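Local coordinates for protein MATE family efflux transporter (PDB 6IDP) that probably exports drugs and other toxic compounds across the membrane in an H+-dependent manner, as a multidrug transporter of the MATE family, at residues A[234-239]-A[377-382]; A[244-249]-A[389-394]; A[75-80]-A[296-301]; A[62-67]-A[146-151]. All coordinates share one frame; numbering follows the deposited sequence.

Contact 1. Residues A[234-239]-A[377-382]. With OLC ((2R)-2,3-dihydroxypropyl (9Z)-octadec-9-enoate), chain S.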
loop_
_atom_site.group_PDB
_atom_site.type_symbol
_atom_site.label_atom_id
_atom_site.label_comp_id
_atom_site.label_asym_id
_atom_site.label_seq_id
_atom_site.Cartn_x
_atom_site.Cartn_y
_atom_site.Cartn_z
ATOM N N GLY A 234 4.752 16.382 8.950
ATOM C CA GLY A 234 5.926 16.217 8.108
ATOM C C GLY A 234 6.965 15.264 8.667
ATOM O O GLY A 234 7.670 14.594 7.911
ATOM N N HIS A 235 7.061 15.208 9.993
ATOM C CA HIS A 235 7.995 14.314 10.672
ATOM C C HIS A 235 7.746 12.849 10.325
ATOM O O HIS A 235 8.673 12.037 10.319
ATOM C CB HIS A 235 7.908 14.506 12.188
ATOM C CG HIS A 235 8.719 13.519 12.968
ATOM N ND1 HIS A 235 10.098 13.544 12.991
ATOM C CD2 HIS A 235 8.348 12.475 13.746
ATOM C CE1 HIS A 235 10.539 12.558 13.754
ATOM N NE2 HIS A 235 9.499 11.895 14.224
ATOM N N ILE A 236 6.490 12.513 10.050
ATOM C CA ILE A 236 6.130 11.150 9.682
ATOM C C ILE A 236 6.136 10.996 8.168
ATOM O O ILE A 236 6.693 10.043 7.627
ATOM C CB ILE A 236 4.733 10.758 10.207
ATOM C CG1 ILE A 236 4.591 11.081 11.697
ATOM C CG2 ILE A 236 4.460 9.288 9.931
ATOM C CD1 ILE A 236 5.210 10.051 12.612
ATOM N N MET A 237 5.514 11.959 7.498
ATOM C CA MET A 237 5.284 11.901 6.062
ATOM C C MET A 237 6.571 11.854 5.242
ATOM O O MET A 237 6.647 11.142 4.238
ATOM C CB MET A 237 4.438 13.098 5.634
ATOM C CG MET A 237 4.214 13.200 4.141
ATOM S SD MET A 237 3.116 14.560 3.729
ATOM C CE MET A 237 3.842 15.875 4.704
ATOM N N GLY A 238 7.573 12.617 5.667
ATOM C CA GLY A 238 8.867 12.623 5.006
ATOM C C GLY A 238 9.477 11.237 4.878
ATOM O O GLY A 238 9.625 10.727 3.768
ATOM N N PRO A 239 9.842 10.622 6.017
ATOM C CA PRO A 239 10.396 9.263 6.031
ATOM C C PRO A 239 9.451 8.223 5.432
ATOM O O PRO A 239 9.916 7.265 4.815
ATOM C CB PRO A 239 10.617 8.994 7.523
ATOM C CG PRO A 239 10.799 10.342 8.121
ATOM C CD PRO A 239 9.877 11.242 7.354
ATOM N N GLY A 377 4.975 7.215 16.111
ATOM C CA GLY A 377 5.681 8.447 15.810
ATOM C C GLY A 377 7.171 8.249 15.589
ATOM O O GLY A 377 7.926 9.216 15.481
ATOM N N LYS A 378 7.595 6.991 15.526
ATOM C CA LYS A 378 8.992 6.664 15.262
ATOM C C LYS A 378 9.196 6.381 13.777
ATOM O O LYS A 378 9.428 5.242 13.373
ATOM C CB LYS A 378 9.425 5.470 16.111
ATOM C CG LYS A 378 9.230 5.697 17.604
ATOM C CD LYS A 378 9.480 4.430 18.402
ATOM C CE LYS A 378 9.177 4.642 19.879
ATOM N NZ LYS A 378 10.044 5.688 20.493
ATOM N N SER A 379 9.107 7.434 12.970
ATOM C CA SER A 379 9.117 7.291 11.517
ATOM C C SER A 379 10.497 6.950 10.962
ATOM O O SER A 379 10.609 6.348 9.899
ATOM C CB SER A 379 8.588 8.570 10.865
ATOM O OG SER A 379 9.302 9.703 11.323
ATOM N N TYR A 380 11.544 7.336 11.682
ATOM C CA TYR A 380 12.902 7.049 11.237
ATOM C C TYR A 380 13.302 5.614 11.564
ATOM O O TYR A 380 14.107 5.013 10.853
ATOM C CB TYR A 380 13.895 8.040 11.848
ATOM C CG TYR A 380 13.780 9.422 11.249
ATOM C CD1 TYR A 380 14.428 9.737 10.063
ATOM C CD2 TYR A 380 13.012 10.405 11.860
ATOM C CE1 TYR A 380 14.323 10.995 9.505
ATOM C CE2 TYR A 380 12.900 11.667 11.309
ATOM C CZ TYR A 380 13.557 11.957 10.131
ATOM O OH TYR A 380 13.451 13.212 9.578
ATOM N N VAL A 381 12.736 5.068 12.634
ATOM C CA VAL A 381 12.887 3.646 12.919
ATOM C C VAL A 381 12.176 2.837 11.835
ATOM O O VAL A 381 12.673 1.802 11.388
ATOM C CB VAL A 381 12.327 3.274 14.309
ATOM C CG1 VAL A 381 12.278 1.761 14.488
ATOM C CG2 VAL A 381 13.167 3.915 15.403
ATOM N N ALA A 382 11.018 3.331 11.402
ATOM C CA ALA A 382 10.241 2.674 10.358
ATOM C C ALA A 382 10.989 2.678 9.025
ATOM O O ALA A 382 10.991 1.681 8.305
ATOM C CB ALA A 382 8.886 3.346 10.207
HETATM C C18 OLC S . 17.190 5.481 2.050
HETATM C C10 OLC S . 18.675 6.581 11.309
HETATM C C9 OLC S . 18.270 6.216 12.543
HETATM C C17 OLC S . 18.149 5.270 3.204
HETATM C C11 OLC S . 17.709 6.567 10.143
HETATM C C8 OLC S . 16.840 5.786 12.789
HETATM C C16 OLC S . 17.432 5.531 4.511
HETATM C C12 OLC S . 18.388 7.153 8.925
HETATM C C7 OLC S . 16.788 4.858 13.982
HETATM C C15 OLC S . 18.384 5.317 5.668
HETATM C C13 OLC S . 18.812 6.039 7.994
HETATM C C6 OLC S . 17.393 5.550 15.183
HETATM C C14 OLC S . 17.746 5.830 6.941
HETATM O O HOH W 1 11.497 14.628 10.159
#

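Contact 2. Residues A[244-249]-A[389-394]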
loop_
_atom_site.group_PDB
_atom_site.type_symbol
_atom_site.label_atom_id
_atom_site.label_comp_id
_atom_site.label_asym_id
_atom_site.label_seq_id
_atom_site.Cartn_x
_atom_site.Cartn_y
_atom_site.Cartn_z
ATOM N N GLN A 244 8.265 4.418 0.474
ATOM C CA GLN A 244 7.510 4.016 -0.706
ATOM C C GLN A 244 8.405 4.016 -1.938
ATOM O O GLN A 244 8.112 3.363 -2.935
ATOM C CB GLN A 244 6.313 4.946 -0.923
ATOM C CG GLN A 244 5.423 5.106 0.297
ATOM C CD GLN A 244 4.784 3.800 0.726
ATOM O OE1 GLN A 244 4.338 3.012 -0.106
ATOM N NE2 GLN A 244 4.741 3.564 2.031
ATOM N N LEU A 245 9.505 4.756 -1.850
ATOM C CA LEU A 245 10.430 4.905 -2.965
ATOM C C LEU A 245 11.340 3.685 -3.115
ATOM O O LEU A 245 11.882 3.430 -4.192
ATOM C CB LEU A 245 11.269 6.172 -2.774
ATOM C CG LEU A 245 12.221 6.610 -3.887
ATOM C CD1 LEU A 245 11.447 7.081 -5.108
ATOM C CD2 LEU A 245 13.158 7.698 -3.383
ATOM N N LEU A 246 11.493 2.927 -2.035
ATOM C CA LEU A 246 12.402 1.781 -2.017
ATOM C C LEU A 246 11.938 0.577 -2.861
ATOM O O LEU A 246 12.748 0.003 -3.585
ATOM C CB LEU A 246 12.654 1.333 -0.570
ATOM C CG LEU A 246 13.225 2.384 0.386
ATOM C CD1 LEU A 246 13.424 1.795 1.774
ATOM C CD2 LEU A 246 14.528 2.958 -0.148
ATOM N N PRO A 247 10.652 0.174 -2.765
ATOM C CA PRO A 247 10.241 -0.972 -3.593
ATOM C C PRO A 247 10.406 -0.807 -5.119
ATOM O O PRO A 247 10.658 -1.814 -5.781
ATOM C CB PRO A 247 8.762 -1.145 -3.227
ATOM C CG PRO A 247 8.673 -0.638 -1.836
ATOM C CD PRO A 247 9.598 0.542 -1.800
ATOM N N PRO A 248 10.246 0.414 -5.674
ATOM C CA PRO A 248 10.628 0.547 -7.086
ATOM C C PRO A 248 12.094 0.210 -7.347
ATOM O O PRO A 248 12.409 -0.370 -8.386
ATOM C CB PRO A 248 10.357 2.021 -7.381
ATOM C CG PRO A 248 9.242 2.367 -6.483
ATOM C CD PRO A 248 9.476 1.586 -5.216
ATOM N N LEU A 249 12.974 0.576 -6.418
ATOM C CA LEU A 249 14.388 0.243 -6.541
ATOM C C LEU A 249 14.573 -1.266 -6.449
ATOM O O LEU A 249 15.382 -1.846 -7.176
ATOM C CB LEU A 249 15.212 0.946 -5.461
ATOM C CG LEU A 249 15.045 2.462 -5.341
ATOM C CD1 LEU A 249 16.065 3.035 -4.369
ATOM C CD2 LEU A 249 15.158 3.129 -6.702
ATOM N N ARG A 389 15.691 -4.022 5.255
ATOM C CA ARG A 389 15.021 -5.129 4.587
ATOM C C ARG A 389 15.442 -5.202 3.124
ATOM O O ARG A 389 15.712 -6.280 2.599
ATOM C CB ARG A 389 13.500 -4.978 4.693
ATOM C CG ARG A 389 12.715 -6.175 4.177
ATOM C CD ARG A 389 12.225 -5.986 2.750
ATOM N NE ARG A 389 11.895 -7.264 2.126
ATOM C CZ ARG A 389 11.220 -7.389 0.988
ATOM N NH1 ARG A 389 10.787 -6.312 0.349
ATOM N NH2 ARG A 389 10.970 -8.596 0.494
ATOM N N LEU A 390 15.514 -4.043 2.482
ATOM C CA LEU A 390 15.805 -3.974 1.060
ATOM C C LEU A 390 17.270 -4.192 0.719
ATOM O O LEU A 390 17.624 -5.123 -0.002
ATOM C CB LEU A 390 15.363 -2.621 0.505
ATOM C CG LEU A 390 14.396 -2.693 -0.674
ATOM C CD1 LEU A 390 14.645 -3.966 -1.468
ATOM C CD2 LEU A 390 12.950 -2.622 -0.188
ATOM N N PHE A 391 18.118 -3.314 1.237
ATOM C CA PHE A 391 19.489 -3.216 0.756
ATOM C C PHE A 391 20.484 -4.043 1.562
ATOM O O PHE A 391 21.565 -4.361 1.071
ATOM C CB PHE A 391 19.919 -1.745 0.729
ATOM C CG PHE A 391 19.069 -0.890 -0.166
ATOM C CD1 PHE A 391 19.191 -0.975 -1.544
ATOM C CD2 PHE A 391 18.147 -0.003 0.368
ATOM C CE1 PHE A 391 18.410 -0.192 -2.372
ATOM C CE2 PHE A 391 17.364 0.784 -0.457
ATOM C CZ PHE A 391 17.497 0.688 -1.829
ATOM N N ALA A 392 20.123 -4.390 2.793
ATOM C CA ALA A 392 21.017 -5.171 3.644
ATOM C C ALA A 392 20.717 -6.668 3.568
ATOM O O ALA A 392 21.627 -7.496 3.649
ATOM C CB ALA A 392 20.932 -4.694 5.089
ATOM N N PHE A 393 19.442 -7.010 3.401
ATOM C CA PHE A 393 19.006 -8.400 3.506
ATOM C C PHE A 393 18.492 -8.995 2.193
ATOM O O PHE A 393 19.060 -9.960 1.684
ATOM C CB PHE A 393 17.923 -8.515 4.581
ATOM C CG PHE A 393 18.337 -7.964 5.912
ATOM C CD1 PHE A 393 19.607 -8.206 6.408
ATOM C CD2 PHE A 393 17.464 -7.190 6.658
ATOM C CE1 PHE A 393 19.996 -7.696 7.632
ATOM C CE2 PHE A 393 17.848 -6.673 7.882
ATOM C CZ PHE A 393 19.115 -6.927 8.369
ATOM N N TYR A 394 17.418 -8.423 1.655
ATOM C CA TYR A 394 16.728 -9.005 0.506
ATOM C C TYR A 394 17.587 -9.053 -0.757
ATOM O O TYR A 394 17.859 -10.130 -1.287
ATOM C CB TYR A 394 15.441 -8.230 0.218
ATOM C CG TYR A 394 14.488 -8.927 -0.726
ATOM C CD1 TYR A 394 13.989 -10.188 -0.431
ATOM C CD2 TYR A 394 14.071 -8.315 -1.901
ATOM C CE1 TYR A 394 13.112 -10.828 -1.286
ATOM C CE2 TYR A 394 13.191 -8.947 -2.764
ATOM C CZ TYR A 394 12.717 -10.204 -2.449
ATOM O OH TYR A 394 11.844 -10.844 -3.295
#

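Contact 3. Residues A[75-80]-A[296-301]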
loop_
_atom_site.group_PDB
_atom_site.type_symbol
_atom_site.label_atom_id
_atom_site.label_comp_id
_atom_site.label_asym_id
_atom_site.label_seq_id
_atom_site.Cartn_x
_atom_site.Cartn_y
_atom_site.Cartn_z
ATOM N N ILE A 75 -3.254 12.159 14.146
ATOM C CA ILE A 75 -4.629 12.416 14.560
ATOM C C ILE A 75 -5.122 11.429 15.621
ATOM O O ILE A 75 -5.763 11.838 16.589
ATOM C CB ILE A 75 -5.588 12.398 13.352
ATOM C CG1 ILE A 75 -5.278 13.578 12.428
ATOM C CG2 ILE A 75 -7.039 12.463 13.808
ATOM C CD1 ILE A 75 -6.301 13.797 11.339
ATOM N N SER A 76 -4.814 10.142 15.461
ATOM C CA SER A 76 -5.279 9.147 16.430
ATOM C C SER A 76 -4.634 9.372 17.797
ATOM O O SER A 76 -5.287 9.216 18.828
ATOM C CB SER A 76 -5.009 7.719 15.939
ATOM O OG SER A 76 -3.622 7.446 15.833
ATOM N N ARG A 77 -3.363 9.754 17.802
ATOM C CA ARG A 77 -2.675 10.061 19.050
ATOM C C ARG A 77 -3.301 11.276 19.731
ATOM O O ARG A 77 -3.494 11.280 20.946
ATOM C CB ARG A 77 -1.183 10.301 18.806
ATOM C CG ARG A 77 -0.394 10.536 20.079
ATOM C CD ARG A 77 1.096 10.539 19.810
ATOM N NE ARG A 77 1.862 10.735 21.034
ATOM C CZ ARG A 77 3.176 10.558 21.129
ATOM N NH1 ARG A 77 3.875 10.176 20.069
ATOM N NH2 ARG A 77 3.792 10.759 22.286
ATOM N N ALA A 78 -3.627 12.297 18.943
ATOM C CA ALA A 78 -4.283 13.488 19.472
ATOM C C ALA A 78 -5.622 13.130 20.113
ATOM O O ALA A 78 -5.981 13.668 21.161
ATOM C CB ALA A 78 -4.480 14.523 18.377
ATOM N N ILE A 79 -6.355 12.218 19.483
ATOM C CA ILE A 79 -7.628 11.764 20.030
ATOM C C ILE A 79 -7.413 11.037 21.354
ATOM O O ILE A 79 -8.122 11.285 22.329
ATOM C CB ILE A 79 -8.373 10.836 19.052
ATOM C CG1 ILE A 79 -8.691 11.576 17.752
ATOM C CG2 ILE A 79 -9.656 10.313 19.688
ATOM C CD1 ILE A 79 -9.329 10.709 16.693
ATOM N N GLY A 80 -6.423 10.150 21.387
ATOM C CA GLY A 80 -6.104 9.411 22.596
ATOM C C GLY A 80 -5.775 10.319 23.767
ATOM O O GLY A 80 -6.091 10.003 24.917
ATOM N N ARG A 296 -3.971 5.788 18.960
ATOM C CA ARG A 296 -4.920 6.218 19.979
ATOM C C ARG A 296 -4.491 5.730 21.362
ATOM O O ARG A 296 -4.583 6.469 22.344
ATOM C CB ARG A 296 -6.331 5.714 19.657
ATOM C CG ARG A 296 -7.424 6.387 20.489
ATOM C CD ARG A 296 -8.695 5.552 20.548
ATOM N NE ARG A 296 -8.442 4.219 21.090
ATOM C CZ ARG A 296 -8.302 3.949 22.385
ATOM N NH1 ARG A 296 -8.386 4.920 23.284
ATOM N NH2 ARG A 296 -8.074 2.704 22.781
ATOM N N MET A 297 -4.023 4.486 21.432
ATOM C CA MET A 297 -3.605 3.903 22.700
ATOM C C MET A 297 -2.379 4.622 23.261
ATOM O O MET A 297 -2.274 4.821 24.472
ATOM C CB MET A 297 -3.327 2.403 22.546
ATOM C CG MET A 297 -4.588 1.546 22.482
ATOM S SD MET A 297 -4.261 -0.225 22.279
ATOM C CE MET A 297 -3.032 -0.190 20.993
ATOM N N LEU A 298 -1.463 5.021 22.380
ATOM C CA LEU A 298 -0.288 5.781 22.798
ATOM C C LEU A 298 -0.690 7.120 23.414
ATOM O O LEU A 298 -0.127 7.542 24.424
ATOM C CB LEU A 298 0.662 6.010 21.619
ATOM C CG LEU A 298 1.913 6.844 21.925
ATOM C CD1 LEU A 298 2.684 6.252 23.094
ATOM C CD2 LEU A 298 2.813 6.974 20.700
ATOM N N GLY A 299 -1.671 7.779 22.808
ATOM C CA GLY A 299 -2.145 9.057 23.309
ATOM C C GLY A 299 -2.796 8.936 24.675
ATOM O O GLY A 299 -2.667 9.826 25.516
ATOM N N ALA A 300 -3.491 7.823 24.893
ATOM C CA ALA A 300 -4.214 7.585 26.135
ATOM C C ALA A 300 -3.354 6.860 27.166
ATOM O O ALA A 300 -3.843 6.483 28.230
ATOM C CB ALA A 300 -5.479 6.790 25.862
ATOM N N LYS A 301 -2.081 6.661 26.831
ATOM C CA LYS A 301 -1.124 5.980 27.705
ATOM C C LYS A 301 -1.513 4.538 28.032
ATOM O O LYS A 301 -1.143 4.016 29.083
ATOM C CB LYS A 301 -0.937 6.768 29.007
ATOM C CG LYS A 301 -0.205 8.078 28.817
ATOM C CD LYS A 301 1.124 7.825 28.146
ATOM C CE LYS A 301 1.823 9.112 27.774
ATOM N NZ LYS A 301 3.049 8.805 26.992
HETATM O O HOH W 2 1.846 9.641 24.466
#

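Contact 4. Residues A[62-67]-A[146-151]. With OLC ((2R)-2,3-dihydroxypropyl (9Z)-octadec-9-enoate), chain B.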
loop_
_atom_site.group_PDB
_atom_site.type_symbol
_atom_site.label_atom_id
_atom_site.label_comp_id
_atom_site.label_asym_id
_atom_site.label_seq_id
_atom_site.Cartn_x
_atom_site.Cartn_y
_atom_site.Cartn_z
ATOM N N GLY A 62 2.670 6.633 -3.749
ATOM C CA GLY A 62 3.659 6.755 -2.693
ATOM C C GLY A 62 3.487 8.025 -1.879
ATOM O O GLY A 62 3.730 8.040 -0.672
ATOM N N ILE A 63 3.059 9.093 -2.542
ATOM C CA ILE A 63 2.855 10.374 -1.882
ATOM C C ILE A 63 1.596 10.365 -1.015
ATOM O O ILE A 63 1.632 10.780 0.144
ATOM C CB ILE A 63 2.777 11.518 -2.911
ATOM C CG1 ILE A 63 4.178 11.847 -3.436
ATOM C CG2 ILE A 63 2.139 12.756 -2.301
ATOM C CD1 ILE A 63 4.191 12.839 -4.579
ATOM N N GLN A 64 0.490 9.873 -1.567
ATOM C CA GLN A 64 -0.775 9.874 -0.842
ATOM C C GLN A 64 -0.758 8.879 0.321
ATOM O O GLN A 64 -1.408 9.106 1.343
ATOM C CB GLN A 64 -1.947 9.577 -1.789
ATOM C CG GLN A 64 -2.122 8.118 -2.174
ATOM C CD GLN A 64 -3.246 7.917 -3.172
ATOM O OE1 GLN A 64 -3.204 8.439 -4.286
ATOM N NE2 GLN A 64 -4.259 7.159 -2.777
ATOM N N VAL A 65 -0.013 7.787 0.172
ATOM C CA VAL A 65 0.105 6.811 1.252
ATOM C C VAL A 65 0.934 7.404 2.390
ATOM O O VAL A 65 0.575 7.272 3.560
ATOM C CB VAL A 65 0.730 5.487 0.766
ATOM C CG1 VAL A 65 1.157 4.628 1.947
ATOM C CG2 VAL A 65 -0.266 4.727 -0.096
ATOM N N GLY A 66 2.027 8.075 2.035
ATOM C CA GLY A 66 2.855 8.770 3.005
ATOM C C GLY A 66 2.084 9.771 3.851
ATOM O O GLY A 66 2.312 9.875 5.057
ATOM N N LEU A 67 1.167 10.506 3.227
ATOM C CA LEU A 67 0.332 11.454 3.961
ATOM C C LEU A 67 -0.716 10.725 4.796
ATOM O O LEU A 67 -1.047 11.158 5.901
ATOM C CB LEU A 67 -0.346 12.441 3.005
ATOM C CG LEU A 67 -1.296 13.454 3.656
ATOM C CD1 LEU A 67 -0.600 14.225 4.774
ATOM C CD2 LEU A 67 -1.868 14.413 2.623
ATOM N N MET A 146 -7.766 12.201 -2.889
ATOM C CA MET A 146 -8.663 12.897 -1.973
ATOM C C MET A 146 -9.587 11.940 -1.231
ATOM O O MET A 146 -9.813 12.097 -0.030
ATOM C CB MET A 146 -9.499 13.935 -2.723
ATOM C CG MET A 146 -8.696 15.076 -3.303
ATOM S SD MET A 146 -7.670 15.899 -2.074
ATOM C CE MET A 146 -8.899 16.399 -0.867
ATOM N N LEU A 147 -10.134 10.966 -1.952
ATOM C CA LEU A 147 -10.964 9.940 -1.332
ATOM C C LEU A 147 -10.140 9.171 -0.301
ATOM O O LEU A 147 -10.623 8.862 0.788
ATOM C CB LEU A 147 -11.537 8.987 -2.385
ATOM C CG LEU A 147 -12.480 7.883 -1.900
ATOM C CD1 LEU A 147 -13.651 8.472 -1.126
ATOM C CD2 LEU A 147 -12.985 7.047 -3.066
ATOM N N TYR A 148 -8.888 8.886 -0.648
ATOM C CA TYR A 148 -7.986 8.177 0.250
ATOM C C TYR A 148 -7.699 8.987 1.515
ATOM O O TYR A 148 -7.587 8.426 2.607
ATOM C CB TYR A 148 -6.675 7.830 -0.464
ATOM C CG TYR A 148 -5.736 6.995 0.382
ATOM C CD1 TYR A 148 -5.908 5.622 0.490
ATOM C CD2 TYR A 148 -4.684 7.579 1.078
ATOM C CE1 TYR A 148 -5.061 4.851 1.264
ATOM C CE2 TYR A 148 -3.828 6.814 1.856
ATOM C CZ TYR A 148 -4.023 5.451 1.943
ATOM O OH TYR A 148 -3.179 4.683 2.711
ATOM N N PHE A 149 -7.578 10.303 1.367
ATOM C CA PHE A 149 -7.326 11.174 2.511
ATOM C C PHE A 149 -8.527 11.196 3.454
ATOM O O PHE A 149 -8.364 11.229 4.674
ATOM C CB PHE A 149 -6.982 12.594 2.048
ATOM C CG PHE A 149 -5.729 12.677 1.218
ATOM C CD1 PHE A 149 -4.656 11.834 1.466
ATOM C CD2 PHE A 149 -5.629 13.596 0.181
ATOM C CE1 PHE A 149 -3.503 11.910 0.697
ATOM C CE2 PHE A 149 -4.481 13.672 -0.594
ATOM C CZ PHE A 149 -3.419 12.834 -0.334
ATOM N N TYR A 150 -9.731 11.183 2.887
ATOM C CA TYR A 150 -10.943 11.055 3.693
ATOM C C TYR A 150 -10.953 9.721 4.430
ATOM O O TYR A 150 -11.340 9.651 5.597
ATOM C CB TYR A 150 -12.201 11.179 2.832
ATOM C CG TYR A 150 -12.631 12.599 2.541
ATOM C CD1 TYR A 150 -13.095 13.426 3.556
ATOM C CD2 TYR A 150 -12.596 13.106 1.248
ATOM C CE1 TYR A 150 -13.498 14.726 3.292
ATOM C CE2 TYR A 150 -12.997 14.399 0.974
ATOM C CZ TYR A 150 -13.446 15.204 1.998
ATOM O OH TYR A 150 -13.845 16.491 1.725
ATOM N N TYR A 151 -10.532 8.665 3.736
ATOM C CA TYR A 151 -10.435 7.335 4.332
ATOM C C TYR A 151 -9.465 7.338 5.507
ATOM O O TYR A 151 -9.690 6.662 6.511
ATOM C CB TYR A 151 -9.979 6.297 3.297
ATOM C CG TYR A 151 -11.020 5.915 2.271
ATOM C CD1 TYR A 151 -12.348 6.298 2.414
ATOM C CD2 TYR A 151 -10.673 5.157 1.158
ATOM C CE1 TYR A 151 -13.299 5.940 1.470
ATOM C CE2 TYR A 151 -11.615 4.799 0.212
ATOM C CZ TYR A 151 -12.924 5.190 0.373
ATOM O OH TYR A 151 -13.856 4.831 -0.571
HETATM C C18 OLC B . -10.246 4.334 -3.060
HETATM C C10 OLC B . -3.758 1.829 -1.956
HETATM C C9 OLC B . -3.383 1.160 -0.847
HETATM C C17 OLC B . -8.861 4.858 -2.751
HETATM C C11 OLC B . -3.578 3.328 -2.044
HETATM C C8 OLC B . -2.777 1.901 0.324
HETATM C C16 OLC B . -8.305 5.570 -3.966
HETATM C C12 OLC B . -4.248 3.853 -3.296
HETATM C C15 OLC B . -6.798 5.425 -4.010
HETATM C C13 OLC B . -5.660 3.314 -3.381
HETATM C C14 OLC B . -6.425 4.033 -4.472
HETATM O O HOH W 3 -1.496 5.297 4.348
#

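Contact 1. Residues A[234-239]-A[377-382]
A proline-kinked helix is fastened to the start of another helix where His235, Ile236 and Pro239 of helix 226-259 meet Gly377, in the turn before helix 379-435, and Ser379 and Tyr380 in its first turn. The central bond runs from Ser379 OG to His235 O, 2.6 Å, arriving tilted out of the carbonyl plane by 31°. That carbonyl is one a regular helix would pair with the backbone nitrogen four residues on, but this nitrogen belongs to Pro239 and carries no hydrogen. At this proline kink in a membrane helix the serine thus supplies the missing donor. Its OG stands between its own backbone N and carbonyl carbon (chi1 54°), and also lies over one face of the His235 ring. At the edge of that ring NE2 gives a weak bond to the carbonyl of the turn, Gly377 O, 3.4 Å. Gly377 has positive phi and closes a Schellman motif ending the preceding helix, and Lys378 occupies the N-cap position of the next. Ile236 CD1 packs on Gly377 CA at 3.6 Å. Pro239 CG rests over the Tyr380 ring, 3.9 Å from its centroid, in a CH-pi contact, while His235 CE1 comes to that ring's edge. Water 1 lies between His235 ND1, which it binds weakly, and Tyr380 OH. A monoolein chain passes Tyr380 O.

Contact 2. Residues A[244-249]-A[389-394]
Two irregular membrane helices, 226-259 and 379-435, lean on each other through Leu246, Leu249, Leu390 and Phe391; the axes of the two short segments approach to 10.5 Å at an angle of 45°. The bridge is wholly apolar and light, some 200 Å² of buried surface, since long side chains must span the gap between the backbones. Phe391 meets two leucines. Its CG stands anti to the carbonyl carbon (chi1 -60°), which carries the ring toward helix 226-259. Both leucine methyls meet the ring at its edge, near its plane: Leu246 CD2 touches CE2 at 3.6 Å, and Leu249 CD1 touches CZ at 3.7 Å. Leu249 is poorly ordered, so its share is less firmly fixed. Leu390 adds a second prong: its CD2 lies 4.0 Å from Leu246 CB, and its own CB packs over one face of the Phe391 ring. Further along helix 226-259, Ser250 and Phe253 meet Leu390 and Phe391 respectively, extending the same seam. A bound monoolein lies near Leu246. Pro247 and Pro248 lack the N-H groups that would close the turn before them, and on the partner Tyr394 N bonds Arg389 O at 2.9 Å, five residues back rather than four. Proline kinks and pi-type turns are recognised irregularities of membrane helices, here in two helices of the second MatE family region.

Contact 3. Residues A[75-80]-A[296-301]
Backbone packing dominates where Gly80, at the end of helix 54-80, lies against Gly299, at the end of helix 281-299, with CA atoms 4.0 Å apart. With no side chain on either glycine the two main chains come into direct contact, and three CA-H...O contacts cross between them. Arg296 CA points at Ser76 O, 3.2 Å away, and Gly299 CA faces Arg77 O at 3.5 Å. Gly80 CA runs the other way, to Arg296 O, 3.3 Å. Ala300 follows on, its methyl beside Gly80 O. Side-chain packing comes from Leu298, whose CD2 methyl lies over one face of the Arg77 guanidinium, 3.4 Å from NH1. The arginine gets there with CG anti to its own N (chi1 -176°) and its chain extended from CG to NE, crossing the leucine at a slant. Polar links pass through water 2, which donates to Leu298 O at 2.9 Å, accepts from Lys301 NZ, and takes a weak bond from Arg77 NH2. As acceptor to both positive groups it may offset their proximity. Lys301 has positive phi and closes a Schellman motif, and NZ also bonds the carbonyl of Leu438, in what appears to be a tag-derived tail. Ser76 OG turns back onto Thr72 O of its own helix. Such glycine-to-glycine packing with CA-H...O contacts is characteristic of closely apposed membrane helices, here joining the two MatE family regions.

Contact 4. Residues A[62-67]-A[146-151]
The Phe149 ring carries Leu67 CD2 over one face, 3.9 Å from its centroid in a CH-pi contact, and has Gln64 O at its edge together with Met146 SD of its own helix. Next to it, the Tyr148 ring is met obliquely by Gln64 O, 3.4 Å from CE2, and by Val65 CA, while water 3 lies at its edge near the ring plane. Gln64 thus sits between two aromatic side chains: CB touches Phe149 CE1 at 3.7 Å, and NE2 reaches Tyr148 CB at 3.4 Å. Its CG lies between the backbone N and the carbonyl carbon (chi1 78°), and the chain then extends across the tyrosine, the amide plane turned 48° from the ring. The segments are neighbours in a helix bundle, axes 9.9 Å apart and only 19° from parallel, and both belong to the first MatE family region. Water 3 donates to Val65 O at 3.0 Å; its approach to Tyr148 OH is too short to be taken at face value. A monoolein chain runs past Gln64 NE2, Val65 CG2 and Tyr148 OH. On other sides, helix 84-111 packs on Phe149, and helix 226-259 on Val65 and Leu67.

Overall arrangement
From the N terminus, contact 4 opens on helix 54-80 and closes first, spanning 78 residues to helix 124-156. Contact 3 starts inside that loop, further along helix 54-80, and crosses it to reach helix 281-299, joining the two MatE family regions. Contacts 1 and 2 open on helix 226-259 before contact 3 closes, and both end on helix 379-435, so each crosses contact 3. They also cross one another, and tie the same pair of helices at centres 17 Å apart. Contact 4 is in series with both, yet touches them: Met237 packs on Leu67, and Gln244 on Gly62 and Val65. Helix 226-259 therefore connects three of the four.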